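Local coordinates for diguanylate cyclase/phosphodiesterase-domain containing protein (Thermotoga maritima MSB8, PDB 6KHU) that is a putative diguanylate cyclase of the GGDEF family, whose active members join two GTP molecules into cyclic di-GMP, at residues 4-9 / 54-59; 28-33 / 117-122; 95-98 / 102-105. One frame throughout, in Å; residues are numbered along the deposited sequence.

The chain starts with segment 4-9, which holds the short strand 7-8 and runs into helix 9-26. Strand 30-37 follows and opens interaction 2 before interaction 1 has closed, so these two contacts cross. Interaction 1 closes at the end of helix 41-57 and ties the N-terminal turn to that helix. Interaction 3 comes later and is local: the loop after helix 86-100 folds back on the helix's last turns before strand 105-112. It is nested inside the long loop of interaction 2, which closes only when helix 119-130 packs against the sheet. Interactions 1 and 3 meet through one zinc ion, bound by E57 and H96. Interaction 2 lies across the chain's centre and holds a different zinc ion.

Interaction 1 (4-9 / 54-59); sequences TRVYAK and ILKECV. With ZN (zinc ion), chain C.
The backbones stay well apart, and the nearest CA atoms, those of T4 and K56, are 7.6 Å from each other. K56 bridges the gap. Its CB points at segment 4-9, and the chain then bends at both chi2 and chi3, which carries the ammonium group to the backbone carbonyl of R5. K56 NZ donates to R5 O at 3.3 Å, a rather long bond. The donor sits 17° from the carbonyl plane, with a C=O...N angle of 135°. NZ also bonds to P2 O, so two carbonyls of the N-terminal turn share one lysine. V6 CG2 comes only loosely alongside, 4.5 Å from K56 CG. With an alanine here in place of the lysine, the R5 and P2 carbonyls would probably lose their shared donor, and the turn its tie to the helix.

R5 turns its own side chain the other way. R5 NH1 donates in the guanidinium plane to Y7 OH at 3.1 Å, while R5 CG lies over one face of the Y7 ring, offset toward the rim. Next to K56, E57 points off to zinc. Its extended chain puts OE1 2.0 Å from the zinc ion, and H96 of helix 86-100 binds the same ion.

Strand 7-8 pairs through Y7 with V66 and R68 of strand 65-68, at the edge of the sheet. The turn before it, where T4 OG1 bonds to D1 O, matches the DxLT element found at the start of GGDEF domains, here fastened to the end of helix 41-57.

Interaction 2 (28-33 / 117-122); sequences TPYTIF and MDLEKA. With ZN (zinc ion), chain B.
K121 N donates to D118 OD1 at 2.9 Å, meeting the oxygen from above the carboxylate plane. D118 is thereby the N-cap of helix 119-130. The next residue, L119, makes the contact with the strand. L119 CD1 meets I32 CD1 at 3.6 Å. The same methyl lies in van der Waals contact with Y30 OH, 3.7 Å away, and that hydroxyl has its hydrogen-bond partner in H20 ND1 of helix 9-26. For Y30, a chi1 of 72° sets the ring between the two backbone arms of its residue, and the hydroxyl reaches the helix. L119 crosses both Y30 and I32 at about a right angle. CD1 is the branch that touches. L16 and F116 also pack on I32. Strand 30-37 lies inside the mixed sheet of this GGDEF-family fold, between strands 73-79 and 105-112. Its Y30 and I32 face helices 9-26 and 119-130, while T31 and F33 face helix 86-100. Helix 119-130 thus covers the same sheet face as the first helix. The second carboxylate oxygen of the cap residue, D118 OD2, binds a zinc ion at 1.9 Å, and a water is bound to the same zinc at 2.3 Å.

Interaction 3 (95-98 / 102-105); sequences NHIE and GIEY. With ZN (zinc ion), chain C.
I97 lies slantwise across the ring of Y105 and meets it with both of its branches. The longer branch ends over the face: CD1 is 3.8 Å from the centroid of the Y105 ring and only 11° off the ring normal, a CH-pi contact. The shorter branch covers the side of the ring nearer I103, with I97 CG2 3.6 Å from Y105 CE1. That methyl also touches I103 CB at 4.0 Å, so I97 CG2 sits against both I103 of the loop and Y105 at the start of the strand. The rotamer explains the split: CG2 is anti to the backbone N and CG1 anti to the carbonyl carbon (chi1 -52°), which turns both branches toward the ring. The carbonyl oxygen of I103 lies in plane at the ring edge of Y105.

This is the return from helix 86-100 into strand 105-112, an outermost strand of the sheet. Strands 73-79 and 105-112 run parallel with strand 30-37 between them, so the helix makes a split beta-alpha-beta crossover, as in other GGDEF domains. I54 of helix 41-57 packs on I97, and I51 on I103.

A water joins the two backbones. It donates to I97 O at 2.7 Å and accepts from I103 N at 3.1 Å, linking the last turns of the helix to the loop. H96, the neighbouring residue, takes no part in this packing; its NE2 binds zinc at 2.0 Å, and its ND1 bonds to R92 O, which fixes the turn of the imidazole.

Interaction 1 (4-9 / 54-59)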
loop_
_atom_site.group_PDB
_atom_site.type_symbol
_atom_site.label_atom_id
_atom_site.label_comp_id
_atom_site.label_asym_id
_atom_site.label_seq_id
_atom_site.Cartn_x
_atom_site.Cartn_y
_atom_site.Cartn_z
ATOM N N THR A 4 11.098 -1.222 10.883
ATOM C CA THR A 4 11.862 -1.294 9.644
ATOM C C THR A 4 11.393 -2.397 8.696
ATOM O O THR A 4 11.906 -2.488 7.571
ATOM C CB THR A 4 13.353 -1.502 9.960
ATOM O OG1 THR A 4 13.500 -2.558 10.917
ATOM C CG2 THR A 4 13.957 -0.224 10.537
ATOM N N ARG A 5 10.437 -3.221 9.112
ATOM C CA ARG A 5 10.117 -4.462 8.419
ATOM C C ARG A 5 9.251 -4.229 7.182
ATOM O O ARG A 5 8.246 -3.516 7.238
ATOM C CB ARG A 5 9.409 -5.416 9.377
ATOM C CG ARG A 5 9.355 -6.809 8.845
ATOM C CD ARG A 5 8.719 -7.815 9.789
ATOM N NE ARG A 5 9.276 -7.765 11.136
ATOM C CZ ARG A 5 8.540 -7.646 12.235
ATOM N NH1 ARG A 5 7.216 -7.567 12.140
ATOM N NH2 ARG A 5 9.125 -7.610 13.428
ATOM N N VAL A 6 9.650 -4.838 6.066
ATOM C CA VAL A 6 8.875 -4.878 4.828
ATOM C C VAL A 6 8.665 -6.342 4.474
ATOM O O VAL A 6 9.630 -7.109 4.413
ATOM C CB VAL A 6 9.588 -4.144 3.671
ATOM C CG1 VAL A 6 8.890 -4.421 2.333
ATOM C CG2 VAL A 6 9.684 -2.644 3.931
ATOM N N TYR A 7 7.421 -6.720 4.200
ATOM C CA TYR A 7 7.057 -8.119 4.006
ATOM C C TYR A 7 7.132 -8.542 2.540
ATOM O O TYR A 7 6.749 -7.789 1.638
ATOM C CB TYR A 7 5.643 -8.379 4.547
ATOM C CG TYR A 7 5.481 -8.061 6.031
ATOM C CD1 TYR A 7 5.920 -8.949 7.010
ATOM C CD2 TYR A 7 4.887 -6.877 6.445
ATOM C CE1 TYR A 7 5.769 -8.661 8.357
ATOM C CE2 TYR A 7 4.728 -6.583 7.776
ATOM C CZ TYR A 7 5.172 -7.473 8.729
ATOM O OH TYR A 7 5.012 -7.157 10.044
ATOM N N ALA A 8 7.626 -9.761 2.313
ATOM C CA ALA A 8 7.547 -10.377 0.997
ATOM C C ALA A 8 6.089 -10.543 0.578
ATOM O O ALA A 8 5.177 -10.551 1.409
ATOM C CB ALA A 8 8.235 -11.745 1.000
ATOM N N LYS A 9 5.879 -10.710 -0.730
ATOM C CA LYS A 9 4.528 -10.705 -1.291
ATOM C C LYS A 9 3.583 -11.648 -0.551
ATOM O O LYS A 9 2.509 -11.239 -0.094
ATOM C CB LYS A 9 4.571 -11.078 -2.769
ATOM C CG LYS A 9 3.199 -11.082 -3.429
ATOM C CD LYS A 9 3.266 -11.721 -4.818
ATOM C CE LYS A 9 2.008 -11.449 -5.627
ATOM N NZ LYS A 9 2.070 -12.171 -6.912
ATOM N N ILE A 54 8.794 5.687 2.448
ATOM C CA ILE A 54 7.639 6.585 2.430
ATOM C C ILE A 54 6.389 5.845 2.893
ATOM O O ILE A 54 5.611 6.347 3.716
ATOM C CB ILE A 54 7.447 7.184 1.025
ATOM C CG1 ILE A 54 8.515 8.246 0.730
ATOM C CG2 ILE A 54 6.031 7.745 0.868
ATOM C CD1 ILE A 54 8.545 8.670 -0.739
ATOM N N LEU A 55 6.180 4.635 2.369
ATOM C CA LEU A 55 5.018 3.845 2.778
ATOM C C LEU A 55 5.137 3.391 4.224
ATOM O O LEU A 55 4.125 3.304 4.932
ATOM C CB LEU A 55 4.845 2.637 1.856
ATOM C CG LEU A 55 4.499 3.032 0.425
ATOM C CD1 LEU A 55 4.572 1.817 -0.455
ATOM C CD2 LEU A 55 3.130 3.682 0.356
ATOM N N LYS A 56 6.354 3.069 4.671
ATOM C CA LYS A 56 6.559 2.768 6.085
ATOM C C LYS A 56 6.108 3.921 6.969
ATOM O O LYS A 56 5.628 3.700 8.089
ATOM C CB LYS A 56 8.031 2.457 6.360
ATOM C CG LYS A 56 8.431 1.007 6.152
ATOM C CD LYS A 56 7.506 0.046 6.916
ATOM C CE LYS A 56 7.613 0.196 8.426
ATOM N NZ LYS A 56 7.236 -1.070 9.137
ATOM N N GLU A 57 6.248 5.155 6.481
ATOM C CA GLU A 57 5.825 6.318 7.255
ATOM C C GLU A 57 4.324 6.321 7.512
ATOM O O GLU A 57 3.874 6.881 8.520
ATOM C CB GLU A 57 6.232 7.603 6.527
ATOM C CG GLU A 57 6.262 8.816 7.430
ATOM C CD GLU A 57 6.659 10.077 6.704
ATOM O OE1 GLU A 57 6.150 11.152 7.082
ATOM O OE2 GLU A 57 7.491 9.997 5.766
ATOM N N CYS A 58 3.533 5.730 6.609
ATOM C CA CYS A 58 2.081 5.671 6.794
ATOM C C CYS A 58 1.645 4.691 7.874
ATOM O O CYS A 58 0.475 4.709 8.266
ATOM C CB CYS A 58 1.388 5.253 5.497
ATOM S SG CYS A 58 1.771 6.280 4.081
ATOM N N VAL A 59 2.533 3.802 8.316
ATOM C CA VAL A 59 2.183 2.789 9.305
ATOM C C VAL A 59 1.905 3.474 10.642
ATOM O O VAL A 59 2.801 4.083 11.235
ATOM C CB VAL A 59 3.316 1.758 9.426
ATOM C CG1 VAL A 59 3.176 0.896 10.689
ATOM C CG2 VAL A 59 3.373 0.892 8.171
HETATM ZN ZN ZN C . 6.997 12.666 6.047
#

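Interaction 2 (28-33 / 117-122)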
loop_
_atom_site.group_PDB
_atom_site.type_symbol
_atom_site.label_atom_id
_atom_site.label_comp_id
_atom_site.label_asym_id
_atom_site.label_seq_id
_atom_site.Cartn_x
_atom_site.Cartn_y
_atom_site.Cartn_z
ATOM N N THR A 28 -14.882 -2.701 11.090
ATOM C CA THR A 28 -13.933 -1.610 11.017
ATOM C C THR A 28 -13.352 -1.514 9.612
ATOM O O THR A 28 -13.043 -2.539 8.998
ATOM C CB THR A 28 -12.794 -1.801 12.023
ATOM O OG1 THR A 28 -12.063 -2.985 11.676
ATOM C CG2 THR A 28 -13.337 -1.942 13.435
ATOM N N PRO A 29 -13.199 -0.313 9.075
ATOM C CA PRO A 29 -12.677 -0.181 7.715
ATOM C C PRO A 29 -11.158 -0.258 7.703
ATOM O O PRO A 29 -10.490 -0.107 8.730
ATOM C CB PRO A 29 -13.168 1.206 7.289
ATOM C CG PRO A 29 -13.159 1.988 8.590
ATOM C CD PRO A 29 -13.420 0.997 9.716
ATOM N N TYR A 30 -10.624 -0.529 6.510
ATOM C CA TYR A 30 -9.195 -0.402 6.248
ATOM C C TYR A 30 -9.013 -0.095 4.768
ATOM O O TYR A 30 -9.932 -0.266 3.966
ATOM C CB TYR A 30 -8.415 -1.670 6.644
ATOM C CG TYR A 30 -8.655 -2.844 5.717
ATOM C CD1 TYR A 30 -9.790 -3.642 5.864
ATOM C CD2 TYR A 30 -7.761 -3.149 4.693
ATOM C CE1 TYR A 30 -10.030 -4.711 5.019
ATOM C CE2 TYR A 30 -7.999 -4.224 3.823
ATOM C CZ TYR A 30 -9.129 -5.004 4.006
ATOM O OH TYR A 30 -9.379 -6.063 3.171
ATOM N N THR A 31 -7.813 0.350 4.401
ATOM C CA THR A 31 -7.546 0.749 3.029
ATOM C C THR A 31 -6.246 0.131 2.544
ATOM O O THR A 31 -5.263 0.068 3.289
ATOM C CB THR A 31 -7.515 2.282 2.920
ATOM O OG1 THR A 31 -8.808 2.794 3.278
ATOM C CG2 THR A 31 -7.195 2.722 1.499
ATOM N N ILE A 32 -6.261 -0.342 1.298
ATOM C CA ILE A 32 -5.100 -0.913 0.624
ATOM C C ILE A 32 -4.597 0.095 -0.400
ATOM O O ILE A 32 -5.384 0.622 -1.196
ATOM C CB ILE A 32 -5.449 -2.243 -0.073
ATOM C CG1 ILE A 32 -6.023 -3.249 0.930
ATOM C CG2 ILE A 32 -4.223 -2.817 -0.768
ATOM C CD1 ILE A 32 -6.606 -4.491 0.280
ATOM N N PHE A 33 -3.294 0.353 -0.395
ATOM C CA PHE A 33 -2.663 1.217 -1.383
ATOM C C PHE A 33 -1.668 0.390 -2.183
ATOM O O PHE A 33 -0.930 -0.423 -1.611
ATOM C CB PHE A 33 -1.918 2.422 -0.733
ATOM C CG PHE A 33 -2.796 3.344 0.082
ATOM C CD1 PHE A 33 -3.169 3.008 1.371
ATOM C CD2 PHE A 33 -3.200 4.566 -0.427
ATOM C CE1 PHE A 33 -3.951 3.849 2.127
ATOM C CE2 PHE A 33 -3.996 5.413 0.328
ATOM C CZ PHE A 33 -4.377 5.047 1.608
HETATM N N MSE A 117 -15.772 -5.626 -0.950
HETATM C CA MSE A 117 -15.827 -6.556 0.164
HETATM C C MSE A 117 -15.224 -7.896 -0.212
HETATM O O MSE A 117 -14.992 -8.759 0.639
HETATM C CB MSE A 117 -17.259 -6.707 0.626
HETATM C CG MSE A 117 -17.646 -5.534 1.505
HETATM SE SE MSE A 117 -19.519 -5.578 1.914
HETATM C CE MSE A 117 -19.391 -6.758 3.486
ATOM N N ASP A 118 -14.939 -8.042 -1.503
ATOM C CA ASP A 118 -14.271 -9.217 -2.048
ATOM C C ASP A 118 -12.787 -8.871 -2.216
ATOM O O ASP A 118 -12.424 -8.091 -3.106
ATOM C CB ASP A 118 -14.938 -9.603 -3.371
ATOM C CG ASP A 118 -14.294 -10.812 -4.056
ATOM O OD1 ASP A 118 -13.062 -10.936 -4.049
ATOM O OD2 ASP A 118 -15.039 -11.618 -4.667
ATOM N N LEU A 119 -11.930 -9.477 -1.382
ATOM C CA LEU A 119 -10.526 -9.074 -1.340
ATOM C C LEU A 119 -9.787 -9.444 -2.625
ATOM O O LEU A 119 -8.976 -8.652 -3.124
ATOM C CB LEU A 119 -9.824 -9.682 -0.124
ATOM C CG LEU A 119 -8.329 -9.330 0.019
ATOM C CD1 LEU A 119 -8.072 -7.822 0.128
ATOM C CD2 LEU A 119 -7.712 -10.078 1.202
ATOM N N GLU A 120 -10.030 -10.632 -3.175
ATOM C CA GLU A 120 -9.333 -10.953 -4.413
ATOM C C GLU A 120 -9.724 -9.986 -5.525
ATOM O O GLU A 120 -8.879 -9.630 -6.350
ATOM C CB GLU A 120 -9.591 -12.398 -4.840
ATOM C CG GLU A 120 -8.839 -12.741 -6.129
ATOM C CD GLU A 120 -7.329 -12.411 -6.027
ATOM O OE1 GLU A 120 -6.654 -12.936 -5.103
ATOM O OE2 GLU A 120 -6.818 -11.588 -6.840
ATOM N N LYS A 121 -10.969 -9.497 -5.532
ATOM C CA LYS A 121 -11.371 -8.529 -6.554
ATOM C C LYS A 121 -10.646 -7.198 -6.367
ATOM O O LYS A 121 -10.144 -6.618 -7.339
ATOM C CB LYS A 121 -12.891 -8.315 -6.538
ATOM C CG LYS A 121 -13.378 -7.306 -7.591
ATOM C CD LYS A 121 -13.077 -7.813 -9.001
ATOM C CE LYS A 121 -13.994 -7.168 -10.036
ATOM N NZ LYS A 121 -13.667 -5.743 -10.239
ATOM N N ALA A 122 -10.605 -6.683 -5.129
ATOM C CA ALA A 122 -9.824 -5.478 -4.851
ATOM C C ALA A 122 -8.384 -5.626 -5.332
ATOM O O ALA A 122 -7.827 -4.705 -5.939
ATOM C CB ALA A 122 -9.845 -5.160 -3.355
HETATM ZN ZN ZN B . -14.164 -12.979 -5.749
HETATM O O HOH W 1 -13.500 -11.935 -7.651
#

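Interaction 3 (95-98 / 102-105)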
loop_
_atom_site.group_PDB
_atom_site.type_symbol
_atom_site.label_atom_id
_atom_site.label_comp_id
_atom_site.label_asym_id
_atom_site.label_seq_id
_atom_site.Cartn_x
_atom_site.Cartn_y
_atom_site.Cartn_z
ATOM N N ASN A 95 2.900 13.649 -2.161
ATOM C CA ASN A 95 3.741 14.772 -1.744
ATOM C C ASN A 95 5.159 14.322 -1.413
ATOM O O ASN A 95 6.128 15.002 -1.766
ATOM C CB ASN A 95 3.129 15.475 -0.532
ATOM C CG ASN A 95 1.867 16.250 -0.877
ATOM O OD1 ASN A 95 1.526 16.404 -2.042
ATOM N ND2 ASN A 95 1.179 16.751 0.148
ATOM N N HIS A 96 5.307 13.187 -0.727
ATOM C CA HIS A 96 6.657 12.701 -0.429
ATOM C C HIS A 96 7.393 12.304 -1.700
ATOM O O HIS A 96 8.582 12.614 -1.860
ATOM C CB HIS A 96 6.606 11.533 0.551
ATOM C CG HIS A 96 6.366 11.952 1.970
ATOM N ND1 HIS A 96 5.159 12.463 2.399
ATOM C CD2 HIS A 96 7.185 11.961 3.048
ATOM C CE1 HIS A 96 5.245 12.772 3.682
ATOM N NE2 HIS A 96 6.465 12.475 4.102
ATOM N N ILE A 97 6.712 11.604 -2.612
ATOM C CA ILE A 97 7.342 11.258 -3.881
ATOM C C ILE A 97 7.647 12.524 -4.680
ATOM O O ILE A 97 8.692 12.619 -5.337
ATOM C CB ILE A 97 6.460 10.268 -4.667
ATOM C CG1 ILE A 97 6.096 9.072 -3.782
ATOM C CG2 ILE A 97 7.176 9.789 -5.925
ATOM C CD1 ILE A 97 5.249 8.024 -4.467
ATOM N N GLU A 98 6.764 13.530 -4.601
ATOM C CA GLU A 98 7.030 14.810 -5.258
ATOM C C GLU A 98 8.264 15.480 -4.670
ATOM O O GLU A 98 9.134 15.969 -5.402
ATOM C CB GLU A 98 5.813 15.738 -5.146
ATOM C CG GLU A 98 6.023 17.150 -5.758
ATOM C CD GLU A 98 4.740 17.992 -5.792
ATOM O OE1 GLU A 98 3.638 17.412 -5.634
ATOM O OE2 GLU A 98 4.829 19.233 -5.978
ATOM N N GLY A 102 11.613 13.439 -9.867
ATOM C CA GLY A 102 12.183 12.545 -10.856
ATOM C C GLY A 102 11.808 11.082 -10.750
ATOM O O GLY A 102 12.463 10.255 -11.393
ATOM N N ILE A 103 10.788 10.727 -9.968
ATOM C CA ILE A 103 10.305 9.347 -9.890
ATOM C C ILE A 103 8.960 9.279 -10.596
ATOM O O ILE A 103 8.026 10.013 -10.248
ATOM C CB ILE A 103 10.181 8.853 -8.439
ATOM C CG1 ILE A 103 11.522 8.925 -7.715
ATOM C CG2 ILE A 103 9.688 7.416 -8.402
ATOM C CD1 ILE A 103 11.432 8.459 -6.272
ATOM N N GLU A 104 8.865 8.411 -11.597
ATOM C CA GLU A 104 7.608 8.167 -12.290
ATOM C C GLU A 104 6.914 6.975 -11.640
ATOM O O GLU A 104 7.545 5.941 -11.400
ATOM C CB GLU A 104 7.853 7.903 -13.777
ATOM C CG GLU A 104 6.846 8.571 -14.697
ATOM C CD GLU A 104 6.834 10.082 -14.552
ATOM O OE1 GLU A 104 5.732 10.678 -14.504
ATOM O OE2 GLU A 104 7.932 10.676 -14.488
ATOM N N TYR A 105 5.621 7.117 -11.363
ATOM C CA TYR A 105 4.914 6.090 -10.608
ATOM C C TYR A 105 3.422 6.206 -10.875
ATOM O O TYR A 105 2.930 7.218 -11.381
ATOM C CB TYR A 105 5.189 6.219 -9.102
ATOM C CG TYR A 105 4.512 7.437 -8.521
ATOM C CD1 TYR A 105 5.045 8.713 -8.715
ATOM C CD2 TYR A 105 3.330 7.323 -7.802
ATOM C CE1 TYR A 105 4.413 9.831 -8.208
ATOM C CE2 TYR A 105 2.698 8.431 -7.286
ATOM C CZ TYR A 105 3.243 9.681 -7.487
ATOM O OH TYR A 105 2.604 10.783 -6.970
HETATM ZN ZN ZN C . 6.997 12.666 6.047
HETATM O O HOH W 2 9.221 12.546 -7.970
#